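Local coordinates for GTPase-activating protein BEM3 (Saccharomyces cerevisiae S288C, PDB 6FSF) that stimulates GTP hydrolysis by CDC42 and, less efficiently, RHO1, and binds phosphatidylinositol 3-phosphate, here as its tandem PX-PH portion, at residues Thr26-Asn31 with Ser36-Ile41; Lys92-Lys97 with Gly202-Phe207; Arg160-Ile165 with Gln178-Ile183. All blocks are in the same frame, centred on the assembly; numbering follows the deposited sequence.

Contact 1 (Thr26-Asn31 with Ser36-Ile41)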
loop_
_atom_site.group_PDB
_atom_site.type_symbol
_atom_site.label_atom_id
_atom_site.label_comp_id
_atom_site.label_asym_id
_atom_site.label_seq_id
_atom_site.Cartn_x
_atom_site.Cartn_y
_atom_site.Cartn_z
ATOM N N THR A 26 -1.426 0.045 0.883
ATOM C CA THR A 26 -2.776 0.327 1.358
ATOM C C THR A 26 -2.895 0.078 2.859
ATOM O O THR A 26 -4.005 -0.078 3.377
ATOM C CB THR A 26 -3.812 -0.504 0.599
ATOM O OG1 THR A 26 -3.636 -1.894 0.903
ATOM C CG2 THR A 26 -3.661 -0.302 -0.905
ATOM N N LEU A 27 -1.761 0.034 3.566
ATOM C CA LEU A 27 -1.724 -0.127 5.016
ATOM C C LEU A 27 -1.032 1.048 5.695
ATOM O O LEU A 27 -0.612 0.936 6.851
ATOM C CB LEU A 27 -1.027 -1.435 5.394
ATOM C CG LEU A 27 -1.628 -2.714 4.818
ATOM C CD1 LEU A 27 -0.802 -3.913 5.250
ATOM C CD2 LEU A 27 -3.075 -2.864 5.253
ATOM N N TYR A 28 -0.909 2.173 4.998
ATOM C CA TYR A 28 -0.204 3.332 5.527
ATOM C C TYR A 28 -1.060 4.062 6.555
ATOM O O TYR A 28 -2.259 4.267 6.358
ATOM C CB TYR A 28 0.173 4.281 4.388
ATOM C CG TYR A 28 0.932 5.515 4.823
ATOM C CD1 TYR A 28 0.285 6.735 4.979
ATOM C CD2 TYR A 28 2.300 5.462 5.066
ATOM C CE1 TYR A 28 0.975 7.867 5.372
ATOM C CE2 TYR A 28 3.001 6.589 5.459
ATOM C CZ TYR A 28 2.334 7.788 5.611
ATOM O OH TYR A 28 3.030 8.909 6.003
ATOM N N ARG A 29 -0.432 4.455 7.657
ATOM C CA ARG A 29 -1.080 5.238 8.704
ATOM C C ARG A 29 -0.795 6.716 8.457
ATOM O O ARG A 29 0.367 7.141 8.473
ATOM C CB ARG A 29 -0.590 4.817 10.090
ATOM C CG ARG A 29 -0.935 3.383 10.464
ATOM C CD ARG A 29 -1.562 3.319 11.850
ATOM N NE ARG A 29 -1.597 1.958 12.384
ATOM C CZ ARG A 29 -2.683 1.194 12.434
ATOM N NH1 ARG A 29 -3.844 1.652 11.985
ATOM N NH2 ARG A 29 -2.609 -0.031 12.939
ATOM N N ASP A 30 -1.854 7.493 8.234
ATOM C CA ASP A 30 -1.726 8.890 7.841
ATOM C C ASP A 30 -1.650 9.779 9.086
ATOM O O ASP A 30 -1.302 9.318 10.176
ATOM C CB ASP A 30 -2.881 9.274 6.907
ATOM C CG ASP A 30 -4.251 8.967 7.500
ATOM O OD1 ASP A 30 -4.338 8.682 8.712
ATOM O OD2 ASP A 30 -5.246 9.017 6.745
ATOM N N ASN A 31 -1.977 11.068 8.932
ATOM C CA ASN A 31 -1.879 12.011 10.042
ATOM C C ASN A 31 -2.849 11.661 11.168
ATOM O O ASN A 31 -2.533 11.868 12.346
ATOM C CB ASN A 31 -2.133 13.432 9.530
ATOM C CG ASN A 31 -1.725 14.506 10.530
ATOM O OD1 ASN A 31 -1.164 14.218 11.586
ATOM N ND2 ASN A 31 -1.997 15.761 10.183
ATOM N N SER A 36 -4.580 3.977 5.197
ATOM C CA SER A 36 -4.835 4.748 3.987
ATOM C C SER A 36 -3.944 4.229 2.865
ATOM O O SER A 36 -3.117 3.335 3.060
ATOM C CB SER A 36 -4.622 6.243 4.227
ATOM O OG SER A 36 -3.271 6.512 4.562
ATOM N N ILE A 37 -4.110 4.820 1.687
ATOM C CA ILE A 37 -3.463 4.370 0.461
ATOM C C ILE A 37 -2.339 5.347 0.136
ATOM O O ILE A 37 -2.589 6.525 -0.148
ATOM C CB ILE A 37 -4.468 4.266 -0.694
ATOM C CG1 ILE A 37 -5.585 3.284 -0.333
ATOM C CG2 ILE A 37 -3.772 3.853 -1.981
ATOM C CD1 ILE A 37 -6.828 3.422 -1.183
ATOM N N LEU A 38 -1.098 4.861 0.181
ATOM C CA LEU A 38 0.076 5.673 -0.121
ATOM C C LEU A 38 0.410 5.555 -1.603
ATOM O O LEU A 38 0.570 4.447 -2.121
ATOM C CB LEU A 38 1.270 5.232 0.729
ATOM C CG LEU A 38 2.548 6.062 0.593
ATOM C CD1 LEU A 38 2.335 7.463 1.147
ATOM C CD2 LEU A 38 3.719 5.378 1.284
ATOM N N ILE A 39 0.523 6.697 -2.278
ATOM C CA ILE A 39 0.697 6.750 -3.724
ATOM C C ILE A 39 1.897 7.631 -4.043
ATOM O O ILE A 39 2.021 8.737 -3.505
ATOM C CB ILE A 39 -0.563 7.286 -4.428
ATOM C CG1 ILE A 39 -1.759 6.383 -4.143
ATOM C CG2 ILE A 39 -0.323 7.419 -5.927
ATOM C CD1 ILE A 39 -3.077 6.987 -4.542
ATOM N N ALA A 40 2.765 7.150 -4.929
ATOM C CA ALA A 40 3.951 7.886 -5.338
ATOM C C ALA A 40 3.767 8.432 -6.747
ATOM O O ALA A 40 3.275 7.733 -7.637
ATOM C CB ALA A 40 5.193 6.997 -5.276
ATOM N N ILE A 41 4.166 9.686 -6.940
ATOM C CA ILE A 41 4.134 10.346 -8.240
ATOM C C ILE A 41 5.570 10.492 -8.724
ATOM O O ILE A 41 6.428 11.005 -7.995
ATOM C CB ILE A 41 3.428 11.710 -8.165
ATOM C CG1 ILE A 41 1.947 11.523 -7.837
ATOM C CG2 ILE A 41 3.581 12.464 -9.475
ATOM C CD1 ILE A 41 1.175 10.793 -8.912
#
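Tyr28 and Ser36 form an antiparallel hydrogen-bonded pair. Ser36 N donates to Tyr28 O at 2.6 Å. Tyr28 N donates to Ser36 O at 3.2 Å. Both side chains lie on the same face of the sheet. The hydroxyl of Ser36 comes to the edge of the Tyr28 ring, with OG 3.6 Å from CD1. OG also lies 3.0 Å from Tyr28 O, but that bond is not settled, because the hydroxyl is also hydrogen-bonded with Ser54 OG. Leu38 meets the ring differently. Its CD1 sits over the ring centre, 4.2 Å from the centroid and nearly on the normal, a CH-pi contact. Tyr28 has CG anti to its own N (chi1 -179°), which lays the ring across Leu38. Lower down, the CB atoms of Tyr28 and Leu38 pack at 3.9 Å. Asp30 brings CB to within 3.6 Å of Ser36 OG. Its OD1 accepts from Asp34 N, so the carboxylate is tied to the turn between the strands. Thr26 CG2 runs alongside Ile37 CG1 where the first strand turns a corner.

This is the turn end of the hairpin made by strands 19-29 and 35-43 in the PX domain sheet. Strand 49-55 flanks it beyond Ser36, and helix 90-107 packs on Thr26, Leu27 and Ile37.

Contact 2 (Lys92-Lys97 with Gly202-Phe207)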
loop_
_atom_site.group_PDB
_atom_site.type_symbol
_atom_site.label_atom_id
_atom_site.label_comp_id
_atom_site.label_asym_id
_atom_site.label_seq_id
_atom_site.Cartn_x
_atom_site.Cartn_y
_atom_site.Cartn_z
ATOM N N LYS A 92 -6.230 -10.382 0.031
ATOM C CA LYS A 92 -7.001 -9.217 -0.392
ATOM C C LYS A 92 -6.130 -7.968 -0.451
ATOM O O LYS A 92 -6.260 -7.153 -1.373
ATOM C CB LYS A 92 -8.180 -8.985 0.552
ATOM C CG LYS A 92 -9.201 -10.109 0.607
ATOM C CD LYS A 92 -10.388 -9.670 1.443
ATOM C CE LYS A 92 -11.100 -10.843 2.082
ATOM N NZ LYS A 92 -12.119 -10.366 3.058
ATOM N N VAL A 93 -5.243 -7.801 0.532
ATOM C CA VAL A 93 -4.340 -6.652 0.553
ATOM C C VAL A 93 -3.467 -6.643 -0.694
ATOM O O VAL A 93 -3.254 -5.596 -1.320
ATOM C CB VAL A 93 -3.490 -6.673 1.837
ATOM C CG1 VAL A 93 -2.375 -5.643 1.764
ATOM C CG2 VAL A 93 -4.369 -6.432 3.051
ATOM N N ASP A 94 -2.950 -7.814 -1.072
ATOM C CA ASP A 94 -2.140 -7.927 -2.281
ATOM C C ASP A 94 -2.947 -7.570 -3.521
ATOM O O ASP A 94 -2.457 -6.876 -4.419
ATOM C CB ASP A 94 -1.584 -9.347 -2.401
ATOM C CG ASP A 94 -0.666 -9.513 -3.597
ATOM O OD1 ASP A 94 0.549 -9.709 -3.390
ATOM O OD2 ASP A 94 -1.156 -9.443 -4.742
ATOM N N THR A 95 -4.195 -8.035 -3.587
ATOM C CA THR A 95 -4.986 -7.866 -4.802
ATOM C C THR A 95 -5.406 -6.414 -4.996
ATOM O O THR A 95 -5.233 -5.848 -6.083
ATOM C CB THR A 95 -6.208 -8.784 -4.765
ATOM O OG1 THR A 95 -5.780 -10.148 -4.662
ATOM C CG2 THR A 95 -7.030 -8.622 -6.027
ATOM N N ARG A 96 -5.951 -5.788 -3.946
ATOM C CA ARG A 96 -6.495 -4.439 -4.084
ATOM C C ARG A 96 -5.413 -3.423 -4.427
ATOM O O ARG A 96 -5.707 -2.384 -5.032
ATOM C CB ARG A 96 -7.226 -4.035 -2.802
ATOM C CG ARG A 96 -6.321 -3.773 -1.602
ATOM C CD ARG A 96 -7.125 -3.770 -0.307
ATOM N NE ARG A 96 -6.387 -3.198 0.814
ATOM C CZ ARG A 96 -6.819 -3.203 2.072
ATOM N NH1 ARG A 96 -7.985 -3.759 2.372
ATOM N NH2 ARG A 96 -6.083 -2.655 3.032
ATOM N N LYS A 97 -4.161 -3.703 -4.058
ATOM C CA LYS A 97 -3.066 -2.815 -4.430
ATOM C C LYS A 97 -2.788 -2.880 -5.928
ATOM O O LYS A 97 -2.458 -1.863 -6.550
ATOM C CB LYS A 97 -1.819 -3.176 -3.625
ATOM C CG LYS A 97 -0.595 -2.321 -3.903
ATOM C CD LYS A 97 0.531 -2.715 -2.962
ATOM C CE LYS A 97 1.858 -2.127 -3.397
ATOM N NZ LYS A 97 2.222 -2.556 -4.775
ATOM N N GLY A 202 -6.001 -17.063 4.312
ATOM C CA GLY A 202 -5.695 -16.130 3.245
ATOM C C GLY A 202 -4.240 -15.723 3.199
ATOM O O GLY A 202 -3.926 -14.614 2.749
ATOM N N THR A 203 -3.343 -16.596 3.659
ATOM C CA THR A 203 -1.925 -16.279 3.693
ATOM C C THR A 203 -1.393 -16.044 2.285
ATOM O O THR A 203 -1.735 -16.766 1.343
ATOM C CB THR A 203 -1.158 -17.412 4.373
ATOM O OG1 THR A 203 -1.649 -17.593 5.706
ATOM C CG2 THR A 203 0.331 -17.088 4.440
ATOM N N ARG A 204 -0.558 -15.015 2.148
ATOM C CA ARG A 204 0.050 -14.689 0.870
ATOM C C ARG A 204 1.279 -13.833 1.129
ATOM O O ARG A 204 1.262 -12.969 2.009
ATOM C CB ARG A 204 -0.934 -13.964 -0.052
ATOM C CG ARG A 204 -0.430 -13.772 -1.462
ATOM C CD ARG A 204 -1.571 -13.461 -2.407
ATOM N NE ARG A 204 -1.131 -13.453 -3.797
ATOM C CZ ARG A 204 -0.845 -14.549 -4.492
ATOM N NH1 ARG A 204 -0.945 -15.743 -3.920
ATOM N NH2 ARG A 204 -0.454 -14.452 -5.754
ATOM N N ASN A 205 2.339 -14.081 0.355
ATOM C CA ASN A 205 3.629 -13.422 0.557
ATOM C C ASN A 205 4.100 -13.595 1.997
ATOM O O ASN A 205 4.669 -12.686 2.602
ATOM C CB ASN A 205 3.554 -11.937 0.191
ATOM C CG ASN A 205 2.990 -11.704 -1.194
ATOM O OD1 ASN A 205 3.261 -12.462 -2.127
ATOM N ND2 ASN A 205 2.197 -10.652 -1.336
ATOM N N GLY A 206 3.851 -14.778 2.555
ATOM C CA GLY A 206 4.050 -14.981 3.974
ATOM C C GLY A 206 5.209 -15.879 4.351
ATOM O O GLY A 206 5.712 -16.653 3.530
ATOM N N PHE A 207 5.637 -15.772 5.606
ATOM C CA PHE A 207 6.690 -16.611 6.154
ATOM C C PHE A 207 6.452 -16.773 7.648
ATOM O O PHE A 207 5.707 -16.006 8.265
ATOM C CB PHE A 207 8.082 -16.030 5.877
ATOM C CG PHE A 207 8.190 -14.556 6.148
ATOM C CD1 PHE A 207 8.056 -13.638 5.118
ATOM C CD2 PHE A 207 8.430 -14.088 7.429
ATOM C CE1 PHE A 207 8.156 -12.281 5.363
ATOM C CE2 PHE A 207 8.532 -12.733 7.681
ATOM C CZ PHE A 207 8.394 -11.829 6.646
#
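Arg204 is the first residue of 202-207 whose side chain meets helix 90-107. It passes beside Asp94, the two side chains meeting at a slant. CG of Arg204 is anti to its backbone N (chi1 -172°), and the chain runs extended to NE. This carries CD to 4.1 Å from Asp94 CB. The carboxylate lies near the edge of the guanidinium, with the two planes 78° apart. Arg204 NE stays 4.1 Å from Asp94 OD2, beyond salt-bridge range. The opposite charges may still attract each other, but no bond is made.

Asn205 follows and makes the direct link. Its ND2 donates to Asp94 OD1 at 2.8 Å, with an N-H...O angle of 155°. The acceptor lies in the amide plane, and OD1 uses its anti lone pair, away from OD2. Asp94 holds CG anti to its backbone N, which turns the carboxylate off the helix to meet the amide. Its other oxygen, OD2, takes a weak hydrogen bond from Asn98, one turn further along the helix. The backbone of Asn205 is itself held: its N donates to Asn195 OD1. Its side chain also packs against Ser230, at the start of helix 230-240.

Strand 206-211 begins at Gly206, where the chain leaves the contact. The two segments bury 120 Å² between them. It is a polar domain-domain contact, joining a PX-domain helix to the loop that leads into a PH-domain strand.

Contact 3 (Arg160-Ile165 with Gln178-Ile183)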
loop_
_atom_site.group_PDB
_atom_site.type_symbol
_atom_site.label_atom_id
_atom_site.label_comp_id
_atom_site.label_asym_id
_atom_site.label_seq_id
_atom_site.Cartn_x
_atom_site.Cartn_y
_atom_site.Cartn_z
ATOM N N ARG A 160 -3.472 -8.644 11.829
ATOM C CA ARG A 160 -3.375 -7.299 12.379
ATOM C C ARG A 160 -2.195 -6.580 11.737
ATOM O O ARG A 160 -1.155 -7.188 11.472
ATOM C CB ARG A 160 -3.216 -7.327 13.904
ATOM C CG ARG A 160 -2.116 -8.266 14.390
ATOM C CD ARG A 160 -1.975 -8.246 15.905
ATOM N NE ARG A 160 -3.174 -8.718 16.589
ATOM C CZ ARG A 160 -3.345 -8.666 17.905
ATOM N NH1 ARG A 160 -4.467 -9.117 18.452
ATOM N NH2 ARG A 160 -2.395 -8.157 18.677
ATOM N N VAL A 161 -2.364 -5.283 11.494
ATOM C CA VAL A 161 -1.328 -4.470 10.862
ATOM C C VAL A 161 -0.232 -4.177 11.877
ATOM O O VAL A 161 -0.507 -3.732 12.998
ATOM C CB VAL A 161 -1.927 -3.170 10.299
ATOM C CG1 VAL A 161 -0.846 -2.327 9.643
ATOM C CG2 VAL A 161 -3.047 -3.486 9.317
ATOM N N ARG A 162 1.015 -4.420 11.483
ATOM C CA ARG A 162 2.175 -4.116 12.304
ATOM C C ARG A 162 3.202 -3.374 11.466
ATOM O O ARG A 162 3.264 -3.536 10.245
ATOM C CB ARG A 162 2.811 -5.387 12.886
ATOM C CG ARG A 162 2.007 -6.035 13.996
ATOM C CD ARG A 162 2.005 -5.165 15.240
ATOM N NE ARG A 162 0.653 -4.806 15.651
ATOM C CZ ARG A 162 -0.065 -5.494 16.531
ATOM N NH1 ARG A 162 0.441 -6.583 17.094
ATOM N NH2 ARG A 162 -1.290 -5.096 16.847
ATOM N N TYR A 163 4.008 -2.553 12.128
ATOM C CA TYR A 163 5.146 -1.898 11.497
ATOM C C TYR A 163 6.418 -2.528 12.045
ATOM O O TYR A 163 6.667 -2.478 13.253
ATOM C CB TYR A 163 5.131 -0.391 11.742
ATOM C CG TYR A 163 6.325 0.315 11.151
ATOM C CD1 TYR A 163 7.159 1.089 11.943
ATOM C CD2 TYR A 163 6.628 0.191 9.800
ATOM C CE1 TYR A 163 8.255 1.733 11.407
ATOM C CE2 TYR A 163 7.726 0.830 9.254
ATOM C CZ TYR A 163 8.536 1.599 10.062
ATOM O OH TYR A 163 9.632 2.241 9.530
ATOM N N GLY A 164 7.209 -3.127 11.161
ATOM C CA GLY A 164 8.399 -3.863 11.556
ATOM C C GLY A 164 9.662 -3.045 11.369
ATOM O O GLY A 164 9.834 -2.364 10.357
ATOM N N ILE A 165 10.546 -3.118 12.362
ATOM C CA ILE A 165 11.866 -2.498 12.308
ATOM C C ILE A 165 12.899 -3.566 12.636
ATOM O O ILE A 165 12.842 -4.179 13.709
ATOM C CB ILE A 165 12.000 -1.312 13.280
ATOM C CG1 ILE A 165 11.068 -0.175 12.874
ATOM C CG2 ILE A 165 13.440 -0.814 13.313
ATOM C CD1 ILE A 165 11.567 0.638 11.692
ATOM N N GLN A 178 3.597 1.645 19.223
ATOM C CA GLN A 178 3.723 1.073 20.562
ATOM C C GLN A 178 4.313 -0.321 20.424
ATOM O O GLN A 178 3.742 -1.165 19.725
ATOM C CB GLN A 178 2.373 1.015 21.285
ATOM C CG GLN A 178 1.883 2.347 21.835
ATOM C CD GLN A 178 0.515 2.234 22.478
ATOM O OE1 GLN A 178 -0.156 1.209 22.352
ATOM N NE2 GLN A 178 0.095 3.285 23.174
ATOM N N LEU A 179 5.447 -0.560 21.079
ATOM C CA LEU A 179 6.072 -1.875 21.036
ATOM C C LEU A 179 5.122 -2.938 21.569
ATOM O O LEU A 179 4.777 -2.941 22.753
ATOM C CB LEU A 179 7.374 -1.875 21.843
ATOM C CG LEU A 179 8.686 -1.718 21.062
ATOM C CD1 LEU A 179 9.869 -1.589 22.009
ATOM C CD2 LEU A 179 8.895 -2.874 20.088
ATOM N N THR A 180 4.686 -3.833 20.678
ATOM C CA THR A 180 3.857 -4.967 21.056
ATOM C C THR A 180 4.548 -6.314 20.879
ATOM O O THR A 180 4.098 -7.298 21.478
ATOM C CB THR A 180 2.545 -4.977 20.252
ATOM O OG1 THR A 180 2.832 -5.122 18.857
ATOM C CG2 THR A 180 1.773 -3.685 20.472
ATOM N N GLU A 181 5.624 -6.387 20.096
ATOM C CA GLU A 181 6.362 -7.626 19.882
ATOM C C GLU A 181 7.832 -7.297 19.650
ATOM O O GLU A 181 8.155 -6.289 19.017
ATOM C CB GLU A 181 5.809 -8.417 18.687
ATOM C CG GLU A 181 4.494 -9.161 18.930
ATOM C CD GLU A 181 3.266 -8.355 18.531
ATOM O OE1 GLU A 181 2.136 -8.832 18.774
ATOM O OE2 GLU A 181 3.428 -7.249 17.973
ATOM N N THR A 182 8.716 -8.160 20.155
ATOM C CA THR A 182 10.158 -8.006 19.985
ATOM C C THR A 182 10.760 -9.392 19.801
ATOM O O THR A 182 10.484 -10.297 20.595
ATOM C CB THR A 182 10.788 -7.287 21.191
ATOM O OG1 THR A 182 10.022 -6.115 21.503
ATOM C CG2 THR A 182 12.216 -6.860 20.890
ATOM N N ILE A 183 11.576 -9.563 18.759
ATOM C CA ILE A 183 11.972 -10.886 18.289
ATOM C C ILE A 183 13.481 -10.970 18.100
ATOM O O ILE A 183 14.099 -10.078 17.510
ATOM C CB ILE A 183 11.233 -11.250 16.985
ATOM C CG1 ILE A 183 9.807 -11.648 17.325
ATOM C CG2 ILE A 183 11.924 -12.394 16.265
ATOM C CD1 ILE A 183 9.747 -12.578 18.539
#
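Glu181 OE2 receives Arg162 NH1 in a salt bridge of 3.2 Å. The contact lies in the antiparallel PH-domain sheet, between strands 160-167 and 179-184. Strand 170-174 runs between them, so the contact is made by side chains across that strand. Thr180 and Glu181 form a classic beta bulge, both facing Leu173 of that middle strand. The bulge brings their two side chains to the same arginine.

The bridge is not straight. Its N-H...O angle is 137°, and OE2 sits 26° out of the guanidinium plane while using its syn lone pair. Glu181 OE1 lies in that plane, at the edge, 3.3 Å from Arg162 NH1. The two flat groups are nearly coplanar, 24° apart. Thr180 OG1 instead stands over one face of the guanidinium, and its angle to NH1 is too poor for a hydrogen bond. Arg162 bends at chi2 and chi3, which folds the guanidinium back along its own strand. NE then donates weakly to Val161 O. Asp175 forms a long, weak ion pair with NH2. A leucine at Arg162 would probably cost Glu181 its salt-bridge partner on this sheet face. Arg160 CG lies 3.9 Å above the plane of the Arg162 guanidinium, toward the rim.

Along the chain, contact 1 comes first. Contact 2 then links 92-97 to 202-207, and contact 3 falls entirely within the span between those two segments. The three centres lie about 17 to 18 Å apart. Contact 1 belongs to the PX domain and contact 3 to the PH domain, while contact 2 joins the two. Contacts 1 and 2 meet at helix 90-107, where Arg96 NE probably bonds to Thr26 OG1 at 3.0 Å. Leu27 and Arg29 of contact 1 also pack on Val161 of contact 3. Contacts 2 and 3 reach the same PH-domain beta sheet without touching. The two domains therefore meet through more than one region.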